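Local coordinates for FBP protein (Leishmania major, PDB 5OEY), which probably hydrolyses beta-D-fructose 1,6-bisphosphate to beta-D-fructose 6-phosphate and phosphate with the help of divalent metal ions, as a homotetrameric class 1 fructose-1,6-bisphosphatase, at residues L94-E99 with I115-L120; G133-V138 with L282-P287; Q274-L279 with L314-P319. One frame throughout, in Å; residues are numbered along the deposited sequence.

The three contacts lie around the metal site of the enzyme. Interaction 1 pairs two parallel strands whose ends supply Glu97, Asp118 and Leu120 to the metals; interaction 2, its centre about 8 Å away, sets helix 282-287 across the next strand of the same sheet and brings in Glu284, which shares the chain O manganese ion with Asp118. The sheet joins the two directly, Asp118 N lying 2.8 Å from Ile135 O. Interaction 3 belongs to the C-terminal half, its centre about 15 Å from that of interaction 1 and about 14 Å from that of interaction 2, and carries Lys278 of the fructose 6-phosphate site. Tyr283 OH, probably hydrogen-bonded to His315 ND1, connects it to interaction 2.

Interaction 1 (L94-E99 with I115-L120); sequences LGSEEE and IFFDPL. With MN (manganese (II) ion), chain N; K (potassium ion), chain P; MN (manganese (II) ion), chain O.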
ATOM      1  N   LEU C  94      -8.671  -2.329  30.731  1.00 27.20           N
ATOM      2  CA  LEU C  94      -7.472  -2.637  29.976  1.00 29.44           C
ATOM      3  C   LEU C  94      -6.202  -2.357  30.782  1.00 30.35           C
ATOM      4  O   LEU C  94      -6.149  -1.445  31.605  1.00 33.08           O
ATOM      5  CB  LEU C  94      -7.477  -2.049  28.555  1.00 30.57           C
ATOM      6  CG  LEU C  94      -7.470  -0.553  28.244  1.00 32.32           C
ATOM      7  CD1 LEU C  94      -6.063  -0.034  28.476  1.00 32.55           C
ATOM      8  CD2 LEU C  94      -7.867  -0.358  26.795  1.00 32.58           C
ATOM      9  N   GLY C  95      -5.207  -3.219  30.602  1.00 29.53           N
ATOM     10  CA  GLY C  95      -3.942  -3.076  31.278  1.00 29.49           C
ATOM     11  C   GLY C  95      -2.841  -3.189  30.263  1.00 29.23           C
ATOM     12  O   GLY C  95      -2.748  -4.174  29.567  1.00 29.00           O
ATOM     13  N   SER C  96      -2.020  -2.161  30.167  1.00 29.99           N
ATOM     14  CA  SER C  96      -0.904  -2.154  29.234  1.00 30.72           C
ATOM     15  C   SER C  96       0.408  -2.232  29.978  1.00 31.90           C
ATOM     16  O   SER C  96       0.529  -1.691  31.075  1.00 36.80           O
ATOM     17  CB  SER C  96      -0.915  -0.864  28.421  1.00 30.06           C
ATOM     18  OG  SER C  96       0.251  -0.750  27.627  1.00 28.12           O
ATOM     19  N   GLU C  97       1.402  -2.854  29.354  1.00 32.38           N
ATOM     20  CA  GLU C  97       2.796  -2.768  29.802  1.00 32.79           C
ATOM     21  C   GLU C  97       3.284  -1.350  29.982  1.00 33.53           C
ATOM     22  O   GLU C  97       4.049  -1.076  30.896  1.00 36.43           O
ATOM     23  CB  GLU C  97       3.725  -3.450  28.807  1.00 34.09           C
ATOM     24  CG  GLU C  97       5.187  -3.447  29.283  1.00 34.15           C
ATOM     25  CD  GLU C  97       6.255  -3.300  28.193  1.00 34.56           C
ATOM     26  OE1 GLU C  97       6.180  -3.989  27.172  1.00 34.10           O
ATOM     27  OE2 GLU C  97       7.229  -2.501  28.340  1.00 34.72           O
ATOM     28  N   GLU C  98       2.837  -0.456  29.113  1.00 35.96           N
ATOM     29  CA  GLU C  98       3.286   0.947  29.112  1.00 38.10           C
ATOM     30  C   GLU C  98       2.597   1.873  30.146  1.00 40.54           C
ATOM     31  O   GLU C  98       3.001   3.044  30.280  1.00 41.92           O
ATOM     32  CB  GLU C  98       3.087   1.566  27.723  1.00 36.96           C
ATOM     33  CG  GLU C  98       3.631   0.766  26.542  1.00 36.22           C
ATOM     34  CD  GLU C  98       5.064   0.270  26.738  1.00 35.58           C
ATOM     35  OE1 GLU C  98       5.897   1.028  27.254  1.00 31.15           O
ATOM     36  OE2 GLU C  98       5.345  -0.890  26.374  1.00 36.73           O
ATOM     37  N   GLU C  99       1.627   1.339  30.902  1.00 40.45           N
ATOM     38  CA  GLU C  99       0.877   2.087  31.918  1.00 38.80           C
ATOM     39  C   GLU C  99       1.068   1.453  33.287  1.00 42.04           C
ATOM     40  O   GLU C  99       1.118   0.215  33.380  1.00 39.57           O
ATOM     41  CB  GLU C  99      -0.591   2.016  31.597  1.00 37.27           C
ATOM     42  CG  GLU C  99      -0.953   2.454  30.197  1.00 35.62           C
ATOM     43  CD  GLU C  99      -1.429   3.883  30.102  1.00 35.80           C
ATOM     44  OE1 GLU C  99      -1.870   4.460  31.118  1.00 37.77           O
ATOM     45  OE2 GLU C  99      -1.370   4.436  28.989  1.00 33.29           O
ATOM     46  N   ILE C 115      -8.654  -6.927  29.160  1.00 31.97           N
ATOM     47  CA  ILE C 115      -7.603  -7.249  28.228  1.00 30.32           C
ATOM     48  C   ILE C 115      -6.283  -6.666  28.733  1.00 26.68           C
ATOM     49  O   ILE C 115      -6.221  -5.523  29.171  1.00 24.95           O
ATOM     50  CB  ILE C 115      -7.979  -6.876  26.761  1.00 32.57           C
ATOM     51  CG1 ILE C 115      -6.907  -7.362  25.793  1.00 34.04           C
ATOM     52  CG2 ILE C 115      -8.190  -5.380  26.615  1.00 33.38           C
ATOM     53  CD1 ILE C 115      -7.280  -7.199  24.351  1.00 36.15           C
ATOM     54  N   PHE C 116      -5.240  -7.494  28.700  1.00 24.23           N
ATOM     55  CA  PHE C 116      -3.907  -7.103  29.138  1.00 23.31           C
ATOM     56  C   PHE C 116      -3.007  -7.274  27.957  1.00 22.01           C
ATOM     57  O   PHE C 116      -3.046  -8.320  27.327  1.00 22.27           O
ATOM     58  CB  PHE C 116      -3.472  -7.955  30.326  1.00 23.33           C
ATOM     59  CG  PHE C 116      -4.348  -7.759  31.513  1.00 24.99           C
ATOM     60  CD1 PHE C 116      -5.521  -8.505  31.663  1.00 25.00           C
ATOM     61  CD2 PHE C 116      -4.084  -6.743  32.417  1.00 26.28           C
ATOM     62  CE1 PHE C 116      -6.394  -8.273  32.703  1.00 25.51           C
ATOM     63  CE2 PHE C 116      -4.949  -6.514  33.482  1.00 27.71           C
ATOM     64  CZ  PHE C 116      -6.107  -7.280  33.621  1.00 27.40           C
ATOM     65  N   PHE C 117      -2.256  -6.243  27.605  1.00 20.54           N
ATOM     66  CA  PHE C 117      -1.480  -6.313  26.391  1.00 20.83           C
ATOM     67  C   PHE C 117      -0.106  -5.670  26.473  1.00 20.91           C
ATOM     68  O   PHE C 117       0.114  -4.710  27.209  1.00 20.53           O
ATOM     69  CB  PHE C 117      -2.280  -5.714  25.212  1.00 21.40           C
ATOM     70  CG  PHE C 117      -2.658  -4.272  25.388  1.00 20.71           C
ATOM     71  CD1 PHE C 117      -3.845  -3.931  26.003  1.00 20.29           C
ATOM     72  CD2 PHE C 117      -1.818  -3.260  24.931  1.00 20.40           C
ATOM     73  CE1 PHE C 117      -4.178  -2.597  26.171  1.00 20.95           C
ATOM     74  CE2 PHE C 117      -2.147  -1.932  25.099  1.00 20.09           C
ATOM     75  CZ  PHE C 117      -3.330  -1.598  25.717  1.00 20.53           C
ATOM     76  N   ASP C 118       0.811  -6.225  25.690  1.00 21.27           N
ATOM     77  CA  ASP C 118       2.108  -5.616  25.421  1.00 21.90           C
ATOM     78  C   ASP C 118       1.986  -5.056  24.014  1.00 21.32           C
ATOM     79  O   ASP C 118       2.034  -5.805  23.051  1.00 21.31           O
ATOM     80  CB  ASP C 118       3.227  -6.668  25.477  1.00 22.24           C
ATOM     81  CG  ASP C 118       4.599  -6.090  25.215  1.00 21.85           C
ATOM     82  OD1 ASP C 118       4.762  -4.864  25.078  1.00 24.02           O
ATOM     83  OD2 ASP C 118       5.543  -6.849  25.204  1.00 20.59           O
ATOM     84  N   PRO C 119       1.810  -3.750  23.889  1.00 21.88           N
ATOM     85  CA  PRO C 119       1.490  -3.211  22.576  1.00 23.33           C
ATOM     86  C   PRO C 119       2.644  -3.264  21.582  1.00 21.98           C
ATOM     87  O   PRO C 119       2.393  -3.313  20.374  1.00 21.68           O
ATOM     88  CB  PRO C 119       1.116  -1.764  22.891  1.00 24.57           C
ATOM     89  CG  PRO C 119       1.962  -1.433  24.066  1.00 24.01           C
ATOM     90  CD  PRO C 119       1.930  -2.683  24.892  1.00 23.11           C
ATOM     91  N   LEU C 120       3.872  -3.282  22.085  1.00 21.52           N
ATOM     92  CA  LEU C 120       5.037  -3.532  21.239  1.00 23.23           C
ATOM     93  C   LEU C 120       6.156  -4.259  21.967  1.00 24.63           C
ATOM     94  O   LEU C 120       6.813  -3.701  22.832  1.00 25.86           O
ATOM     95  CB  LEU C 120       5.574  -2.240  20.652  1.00 23.79           C
ATOM     96  CG  LEU C 120       6.661  -2.370  19.593  1.00 23.83           C
ATOM     97  CD1 LEU C 120       6.168  -3.132  18.377  1.00 23.25           C
ATOM     98  CD2 LEU C 120       7.046  -0.992  19.144  1.00 25.39           C
TER
HETATM   99 MN    MN N 702       6.674  -4.093  25.082  1.00 31.35          MN
HETATM  100  K     K P 704       9.361  -2.400  26.882  1.00 25.92           K
HETATM  101 MN    MN O 703       7.541  -7.497  25.596  1.00 20.99          MN
HETATM  102  O   HOH W   1       6.140  -2.346  24.904  1.00 33.86           O
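Leu94, Gly95 and Ser96 run parallel to Ile115, Phe116 and Phe117 as adjoining strands. Three backbone hydrogen bonds join them: Gly95 N to Ile115 O (2.9 Å), Phe117 N to Gly95 O (2.9 Å) and Glu97 N to Phe117 O (3.1 Å), the last marking where the first strand gives way to a type I turn. Within that turn Ser96 OG accepts a hydrogen bond from Glu98 N, an ST turn, and is also hydrogen-bonded to Asn78 OD1.

Apolar contacts gather on the face of Leu94 and Ser96. Phe117 CG lies between its backbone N and carbonyl carbon (chi1 60°), which brings the ring over the neighbouring strand, where Ser96 CA sits over the ring centre and Leu94 CD1 reaches the edge, 3.9 Å from Phe117 CE1. Glu98 CG meets Pro119 CG at 3.7 Å.

Metal bonds close the far end. Glu97 and Asp118 extend side by side, and the chain N manganese ion binds Glu97 OE1 and Asp118 OD1 at 2.1 Å each and Leu120 O at 2.3 Å. The second oxygens diverge, Glu97 OE2 to potassium and Asp118 OD2 to the chain O manganese ion. Helix 72-87 covers Leu94 and Phe117, strand 132-140 borders 115-120, and helix 281-294 touches Glu97 and Phe116.

Interaction 2 (G133-V138 with L282-P287); sequences GSIWGV and LYEAAP. With MN (manganese (II) ion), chain O.
Ile135 meets the helix through its CG2 branch: chi1 of -54° sets CG1 beside the backbone N and leaves CG2 anti to it, reaching toward Tyr283 and Pro287. From there Ile135 CG2 touches Tyr283 O at 3.5 Å and Pro287 CB at 3.6 Å, the side chains of Ile135 and Pro287 crossing at about a right angle. Its other branch turns toward Glu284, Ile135 CD1 lying 4.3 Å from Glu284 CG.

Pro287 CB also rests against Trp136 O (3.5 Å), and its CG lies 3.8 Å from Gly137 N, close against the backbone where Gly137 has no side chain. No hydrogen bond crosses the contact. The strand and helix segments pass at 77° with their axes 6.8 Å apart, an alpha/beta packing in the layered fold of fructose-1,6-bisphosphatases: helix 281-294 lies on the face of Ile135, and helix 27-48 takes the face of Ser134, Trp136 and Val138.

The helix is irregular here, with a wider pi-type turn at 282-285. Glu284 extends from it beyond CG, chi2 178°, and its OE2 binds the chain O manganese ion at 2.1 Å beside Asp118 and Asp121. Arg280 forms a salt bridge with Glu284 OE1.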
ATOM      1  N   GLY C 133       6.686  -7.538  17.907  1.00 15.29           N
ATOM      2  CA  GLY C 133       5.342  -8.070  17.970  1.00 14.89           C
ATOM      3  C   GLY C 133       4.435  -7.332  18.937  1.00 14.66           C
ATOM      4  O   GLY C 133       4.840  -6.371  19.557  1.00 15.31           O
ATOM      5  N   SER C 134       3.204  -7.804  19.084  1.00 13.54           N
ATOM      6  CA  SER C 134       2.289  -7.309  20.100  1.00 12.35           C
ATOM      7  C   SER C 134       1.697  -8.544  20.726  1.00 12.70           C
ATOM      8  O   SER C 134       1.529  -9.551  20.048  1.00 13.03           O
ATOM      9  CB  SER C 134       1.203  -6.461  19.457  1.00 11.67           C
ATOM     10  OG  SER C 134       1.731  -5.371  18.749  1.00 10.87           O
ATOM     11  N   ILE C 135       1.356  -8.492  22.006  1.00 13.29           N
ATOM     12  CA  ILE C 135       0.799  -9.661  22.713  1.00 13.76           C
ATOM     13  C   ILE C 135      -0.427  -9.211  23.500  1.00 14.15           C
ATOM     14  O   ILE C 135      -0.432  -8.131  24.053  1.00 14.16           O
ATOM     15  CB  ILE C 135       1.813 -10.277  23.684  1.00 13.76           C
ATOM     16  CG1 ILE C 135       3.121 -10.593  22.965  1.00 14.15           C
ATOM     17  CG2 ILE C 135       1.278 -11.565  24.307  1.00 13.63           C
ATOM     18  CD1 ILE C 135       4.293 -10.824  23.898  1.00 14.54           C
ATOM     19  N   TRP C 136      -1.464 -10.043  23.555  1.00 14.98           N
ATOM     20  CA  TRP C 136      -2.646  -9.738  24.369  1.00 15.92           C
ATOM     21  C   TRP C 136      -3.206 -11.017  24.984  1.00 16.85           C
ATOM     22  O   TRP C 136      -3.184 -12.072  24.359  1.00 16.62           O
ATOM     23  CB  TRP C 136      -3.749  -8.996  23.553  1.00 15.89           C
ATOM     24  CG  TRP C 136      -4.189  -9.771  22.375  1.00 15.47           C
ATOM     25  CD1 TRP C 136      -5.146 -10.717  22.343  1.00 15.77           C
ATOM     26  CD2 TRP C 136      -3.641  -9.703  21.078  1.00 15.53           C
ATOM     27  NE1 TRP C 136      -5.245 -11.242  21.095  1.00 16.22           N
ATOM     28  CE2 TRP C 136      -4.318 -10.636  20.296  1.00 16.04           C
ATOM     29  CE3 TRP C 136      -2.620  -8.948  20.500  1.00 16.24           C
ATOM     30  CZ2 TRP C 136      -4.028 -10.835  18.954  1.00 16.55           C
ATOM     31  CZ3 TRP C 136      -2.322  -9.140  19.162  1.00 16.34           C
ATOM     32  CH2 TRP C 136      -3.033 -10.071  18.401  1.00 16.77           C
ATOM     33  N   GLY C 137      -3.766 -10.871  26.184  1.00 18.02           N
ATOM     34  CA  GLY C 137      -4.516 -11.912  26.861  1.00 18.75           C
ATOM     35  C   GLY C 137      -5.861 -11.351  27.214  1.00 19.76           C
ATOM     36  O   GLY C 137      -5.951 -10.218  27.646  1.00 20.11           O
ATOM     37  N   VAL C 138      -6.906 -12.149  27.026  1.00 22.20           N
ATOM     38  CA  VAL C 138      -8.289 -11.729  27.273  1.00 23.85           C
ATOM     39  C   VAL C 138      -8.912 -12.587  28.350  1.00 24.95           C
ATOM     40  O   VAL C 138      -9.022 -13.804  28.196  1.00 25.19           O
ATOM     41  CB  VAL C 138      -9.157 -11.850  25.998  1.00 23.96           C
ATOM     42  CG1 VAL C 138     -10.560 -11.288  26.227  1.00 23.76           C
ATOM     43  CG2 VAL C 138      -8.492 -11.100  24.841  1.00 24.77           C
ATOM     44  N   LEU C 282       1.077 -11.069  33.129  1.00 27.22           N
ATOM     45  CA  LEU C 282      -0.280 -10.787  32.589  1.00 27.64           C
ATOM     46  C   LEU C 282      -0.292 -10.589  31.083  1.00 26.47           C
ATOM     47  O   LEU C 282      -1.173 -11.107  30.410  1.00 25.00           O
ATOM     48  CB  LEU C 282      -0.915  -9.547  33.239  1.00 28.79           C
ATOM     49  CG  LEU C 282      -1.670  -9.662  34.545  1.00 31.53           C
ATOM     50  CD1 LEU C 282      -2.977 -10.400  34.323  1.00 32.98           C
ATOM     51  CD2 LEU C 282      -0.826 -10.398  35.567  1.00 33.72           C
ATOM     52  N   TYR C 283       0.699  -9.863  30.569  1.00 25.12           N
ATOM     53  CA  TYR C 283       0.716  -9.473  29.160  1.00 24.27           C
ATOM     54  C   TYR C 283       1.845 -10.030  28.302  1.00 23.24           C
ATOM     55  O   TYR C 283       2.014  -9.602  27.158  1.00 23.76           O
ATOM     56  CB  TYR C 283       0.648  -7.953  29.017  1.00 24.78           C
ATOM     57  CG  TYR C 283       1.515  -7.176  29.955  1.00 25.60           C
ATOM     58  CD1 TYR C 283       2.868  -6.978  29.654  1.00 27.17           C
ATOM     59  CD2 TYR C 283       1.004  -6.621  31.115  1.00 26.37           C
ATOM     60  CE1 TYR C 283       3.697  -6.253  30.487  1.00 27.44           C
ATOM     61  CE2 TYR C 283       1.811  -5.895  31.973  1.00 28.61           C
ATOM     62  CZ  TYR C 283       3.167  -5.702  31.660  1.00 29.24           C
ATOM     63  OH  TYR C 283       3.979  -4.957  32.532  1.00 27.98           O
ATOM     64  N   GLU C 284       2.610 -10.976  28.833  1.00 21.62           N
ATOM     65  CA  GLU C 284       3.640 -11.643  28.043  1.00 22.21           C
ATOM     66  C   GLU C 284       3.588 -13.135  28.256  1.00 22.55           C
ATOM     67  O   GLU C 284       3.223 -13.877  27.363  1.00 24.07           O
ATOM     68  CB  GLU C 284       5.029 -11.104  28.389  1.00 22.95           C
ATOM     69  CG  GLU C 284       5.257  -9.664  27.953  1.00 23.64           C
ATOM     70  CD  GLU C 284       6.628  -9.090  28.325  1.00 23.90           C
ATOM     71  OE1 GLU C 284       7.137  -9.407  29.414  1.00 23.52           O
ATOM     72  OE2 GLU C 284       7.170  -8.243  27.581  1.00 24.44           O
ATOM     73  N   ALA C 285       3.890 -13.574  29.470  1.00 22.78           N
ATOM     74  CA  ALA C 285       4.029 -14.990  29.755  1.00 21.05           C
ATOM     75  C   ALA C 285       2.739 -15.796  29.705  1.00 20.11           C
ATOM     76  O   ALA C 285       2.727 -16.876  29.130  1.00 20.53           O
ATOM     77  CB  ALA C 285       4.696 -15.171  31.103  1.00 21.75           C
ATOM     78  N   ALA C 286       1.670 -15.297  30.309  1.00 19.62           N
ATOM     79  CA  ALA C 286       0.421 -16.062  30.352  1.00 20.26           C
ATOM     80  C   ALA C 286      -0.287 -16.182  28.989  1.00 20.44           C
ATOM     81  O   ALA C 286      -0.808 -17.249  28.656  1.00 19.44           O
ATOM     82  CB  ALA C 286      -0.524 -15.496  31.405  1.00 21.49           C
ATOM     83  N   PRO C 287      -0.353 -15.084  28.206  1.00 20.38           N
ATOM     84  CA  PRO C 287      -0.884 -15.240  26.837  1.00 20.55           C
ATOM     85  C   PRO C 287      -0.084 -16.216  25.977  1.00 20.56           C
ATOM     86  O   PRO C 287      -0.654 -17.130  25.370  1.00 20.30           O
ATOM     87  CB  PRO C 287      -0.773 -13.835  26.270  1.00 20.40           C
ATOM     88  CG  PRO C 287      -0.888 -12.973  27.468  1.00 20.56           C
ATOM     89  CD  PRO C 287      -0.117 -13.674  28.527  1.00 19.87           C
TER
HETATM   90 MN    MN O 703       7.541  -7.497  25.596  1.00 20.99          MN

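Interaction 3 (Q274-L279 with L314-P319); sequences QVEGKL and LHQRTP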
ATOM      1  N   GLN C 274      17.353 -10.156  38.150  1.00 82.97           N
ATOM      2  CA  GLN C 274      15.928 -10.407  38.118  1.00 85.58           C
ATOM      3  C   GLN C 274      15.652 -11.803  38.715  1.00 89.79           C
ATOM      4  O   GLN C 274      15.516 -12.817  37.993  1.00 88.58           O
ATOM      5  CB  GLN C 274      15.438 -10.270  36.675  1.00 84.93           C
ATOM      6  CG  GLN C 274      15.782  -8.873  36.053  1.00 84.97           C
ATOM      7  CD  GLN C 274      14.596  -7.946  36.102  1.00 86.42           C
ATOM      8  OE1 GLN C 274      14.136  -7.649  37.186  1.00 86.33           O
ATOM      9  NE2 GLN C 274      14.100  -7.482  34.958  1.00 83.25           N
ATOM     10  N   VAL C 275      15.584 -11.838  40.049  1.00 90.78           N
ATOM     11  CA  VAL C 275      15.355 -13.092  40.813  1.00 92.94           C
ATOM     12  C   VAL C 275      13.877 -13.560  40.715  1.00 93.64           C
ATOM     13  O   VAL C 275      13.590 -14.757  40.889  1.00 87.13           O
ATOM     14  CB  VAL C 275      15.865 -12.981  42.302  1.00 85.85           C
ATOM     15  CG1 VAL C 275      15.932 -14.353  42.968  1.00 83.52           C
ATOM     16  CG2 VAL C 275      17.252 -12.332  42.414  1.00 82.84           C
ATOM     17  N   GLU C 276      12.964 -12.625  40.419  1.00 90.20           N
ATOM     18  CA  GLU C 276      11.552 -12.935  40.098  1.00 81.15           C
ATOM     19  C   GLU C 276      11.316 -13.154  38.579  1.00 72.30           C
ATOM     20  O   GLU C 276      10.304 -13.728  38.204  1.00 68.52           O
ATOM     21  CB  GLU C 276      10.637 -11.824  40.639  1.00 82.31           C
ATOM     22  CG  GLU C 276       9.128 -12.160  40.782  1.00 83.31           C
ATOM     23  CD  GLU C 276       8.184 -10.926  40.737  1.00 81.98           C
ATOM     24  OE1 GLU C 276       8.610  -9.795  40.402  1.00 77.05           O
ATOM     25  OE2 GLU C 276       6.978 -11.069  41.031  1.00 74.92           O
ATOM     26  N   GLY C 277      12.226 -12.676  37.722  1.00 61.34           N
ATOM     27  CA  GLY C 277      12.221 -12.977  36.270  1.00 53.99           C
ATOM     28  C   GLY C 277      12.164 -11.708  35.440  1.00 48.75           C
ATOM     29  O   GLY C 277      11.949 -10.653  36.006  1.00 46.98           O
ATOM     30  N   LYS C 278      12.356 -11.805  34.115  1.00 43.70           N
ATOM     31  CA  LYS C 278      12.260 -10.643  33.195  1.00 40.67           C
ATOM     32  C   LYS C 278      10.845 -10.424  32.655  1.00 39.41           C
ATOM     33  O   LYS C 278      10.354  -9.279  32.603  1.00 35.54           O
ATOM     34  CB  LYS C 278      13.226 -10.803  32.002  1.00 44.66           C
ATOM     35  CG  LYS C 278      13.245  -9.688  30.930  1.00 49.59           C
ATOM     36  CD  LYS C 278      14.104  -8.566  31.467  1.00 52.08           C
ATOM     37  CE  LYS C 278      13.904  -7.186  30.796  1.00 56.16           C
ATOM     38  NZ  LYS C 278      14.882  -6.121  31.188  1.00 56.32           N
ATOM     39  N   LEU C 279      10.209 -11.515  32.226  1.00 37.73           N
ATOM     40  CA  LEU C 279       8.931 -11.439  31.542  1.00 35.41           C
ATOM     41  C   LEU C 279       7.797 -11.196  32.504  1.00 32.67           C
ATOM     42  O   LEU C 279       7.783 -11.710  33.601  1.00 34.79           O
ATOM     43  CB  LEU C 279       8.661 -12.711  30.748  1.00 37.83           C
ATOM     44  CG  LEU C 279       9.279 -12.791  29.342  1.00 40.42           C
ATOM     45  CD1 LEU C 279      10.775 -12.668  29.366  1.00 41.08           C
ATOM     46  CD2 LEU C 279       8.876 -14.078  28.635  1.00 42.23           C
ATOM     47  N   LEU C 314      -0.444  -6.206  38.666  1.00 44.16           N
ATOM     48  CA  LEU C 314      -0.457  -6.019  37.206  1.00 39.71           C
ATOM     49  C   LEU C 314       0.890  -6.234  36.527  1.00 37.18           C
ATOM     50  O   LEU C 314       0.975  -7.009  35.565  1.00 38.84           O
ATOM     51  CB  LEU C 314      -1.097  -4.680  36.824  1.00 39.13           C
ATOM     52  CG  LEU C 314      -0.922  -4.134  35.397  1.00 41.19           C
ATOM     53  CD1 LEU C 314      -1.773  -4.952  34.440  1.00 42.24           C
ATOM     54  CD2 LEU C 314      -1.213  -2.644  35.207  1.00 40.14           C
ATOM     55  N   HIS C 315       1.952  -5.652  37.074  1.00 34.76           N
ATOM     56  CA  HIS C 315       3.302  -5.856  36.518  1.00 34.22           C
ATOM     57  C   HIS C 315       4.137  -6.933  37.221  1.00 33.85           C
ATOM     58  O   HIS C 315       5.353  -6.814  37.346  1.00 34.11           O
ATOM     59  CB  HIS C 315       4.031  -4.533  36.491  1.00 33.88           C
ATOM     60  CG  HIS C 315       3.289  -3.492  35.732  1.00 34.34           C
ATOM     61  ND1 HIS C 315       3.197  -3.517  34.360  1.00 36.96           N
ATOM     62  CD2 HIS C 315       2.542  -2.445  36.139  1.00 32.52           C
ATOM     63  CE1 HIS C 315       2.486  -2.487  33.950  1.00 33.92           C
ATOM     64  NE2 HIS C 315       2.071  -1.819  35.008  1.00 31.41           N
ATOM     65  N   GLN C 316       3.468  -7.989  37.666  1.00 33.39           N
ATOM     66  CA  GLN C 316       4.121  -9.164  38.212  1.00 34.05           C
ATOM     67  C   GLN C 316       4.998  -9.814  37.150  1.00 33.78           C
ATOM     68  O   GLN C 316       4.661  -9.783  35.983  1.00 32.71           O
ATOM     69  CB  GLN C 316       3.049 -10.151  38.682  1.00 34.56           C
ATOM     70  CG  GLN C 316       3.547 -11.413  39.335  1.00 36.06           C
ATOM     71  CD  GLN C 316       2.408 -12.360  39.668  1.00 40.54           C
ATOM     72  OE1 GLN C 316       1.230 -11.965  39.702  1.00 40.09           O
ATOM     73  NE2 GLN C 316       2.753 -13.620  39.942  1.00 41.52           N
ATOM     74  N   ARG C 317       6.095 -10.435  37.586  1.00 34.24           N
ATOM     75  CA  ARG C 317       7.005 -11.145  36.689  1.00 32.64           C
ATOM     76  C   ARG C 317       7.159 -12.618  36.990  1.00 33.19           C
ATOM     77  O   ARG C 317       6.823 -13.109  38.093  1.00 34.10           O
ATOM     78  CB  ARG C 317       8.370 -10.520  36.732  1.00 33.59           C
ATOM     79  CG  ARG C 317       8.338  -9.048  36.405  1.00 36.77           C
ATOM     80  CD  ARG C 317       9.748  -8.538  36.242  1.00 39.38           C
ATOM     81  NE  ARG C 317      10.085  -7.177  36.639  1.00 43.80           N
ATOM     82  CZ  ARG C 317      10.581  -6.233  35.835  1.00 49.41           C
ATOM     83  NH1 ARG C 317      10.635  -6.363  34.492  1.00 53.49           N
ATOM     84  NH2 ARG C 317      10.965  -5.104  36.399  1.00 48.82           N
ATOM     85  N   THR C 318       7.724 -13.311  36.000  1.00 31.45           N
ATOM     86  CA  THR C 318       7.938 -14.741  36.075  1.00 30.06           C
ATOM     87  C   THR C 318       9.017 -15.140  35.081  1.00 30.10           C
ATOM     88  O   THR C 318       9.163 -14.523  34.040  1.00 28.71           O
ATOM     89  CB  THR C 318       6.631 -15.518  35.803  1.00 29.80           C
ATOM     90  OG1 THR C 318       6.888 -16.918  35.829  1.00 28.88           O
ATOM     91  CG2 THR C 318       6.025 -15.142  34.465  1.00 30.58           C
ATOM     92  N   PRO C 319       9.821 -16.150  35.428  1.00 31.28           N
ATOM     93  CA  PRO C 319      10.631 -16.754  34.377  1.00 29.87           C
ATOM     94  C   PRO C 319       9.762 -17.672  33.531  1.00 27.17           C
ATOM     95  O   PRO C 319       8.644 -17.998  33.927  1.00 25.29           O
ATOM     96  CB  PRO C 319      11.651 -17.564  35.156  1.00 31.61           C
ATOM     97  CG  PRO C 319      10.926 -17.942  36.403  1.00 32.91           C
ATOM     98  CD  PRO C 319      10.093 -16.747  36.750  1.00 31.66           C
TER
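Arg317 runs past the carbonyl oxygens of Leu279, Gly277 and Lys278 in turn. Its CB lies 3.4 Å from Leu279 O, and Glu276 OE1 approaches the same carbon at 3.7 Å. CG passes the carbonyls of Leu279 and Gly277, and CD comes to 3.1 Å from Gly277 O. A bend at chi3, -147°, then turns the guanidinium group so that Lys278 O lies at its edge, near the plane, where Arg317 NH1 gives it a weak hydrogen bond of 3.5 Å. Gln274, though poorly ordered, approaches from above: its NE2 lies over one face, offset toward the rim, 3.7 Å from Arg317 NH1, the amide turned 74° from the guanidinium plane. Beyond this contact NH2 reaches Thr66 O in a weak bond.

The firmer backbone tie is Thr318 N to Leu279 O, 2.9 Å. Glu276 O lies 3.3 Å from Thr318 CA and also faces Pro319 CD. Gly277, without a side chain, lets its CA lie against the Thr318-Pro319 peptide.

The loop leading to strand 279-280 thus lies against the weakly bonded start of strand 317-323, at the C-terminal sheet. It carries Lys278, a residue of the fructose 6-phosphate site, and Leu279 beside it packs on Tyr268 of the same pocket.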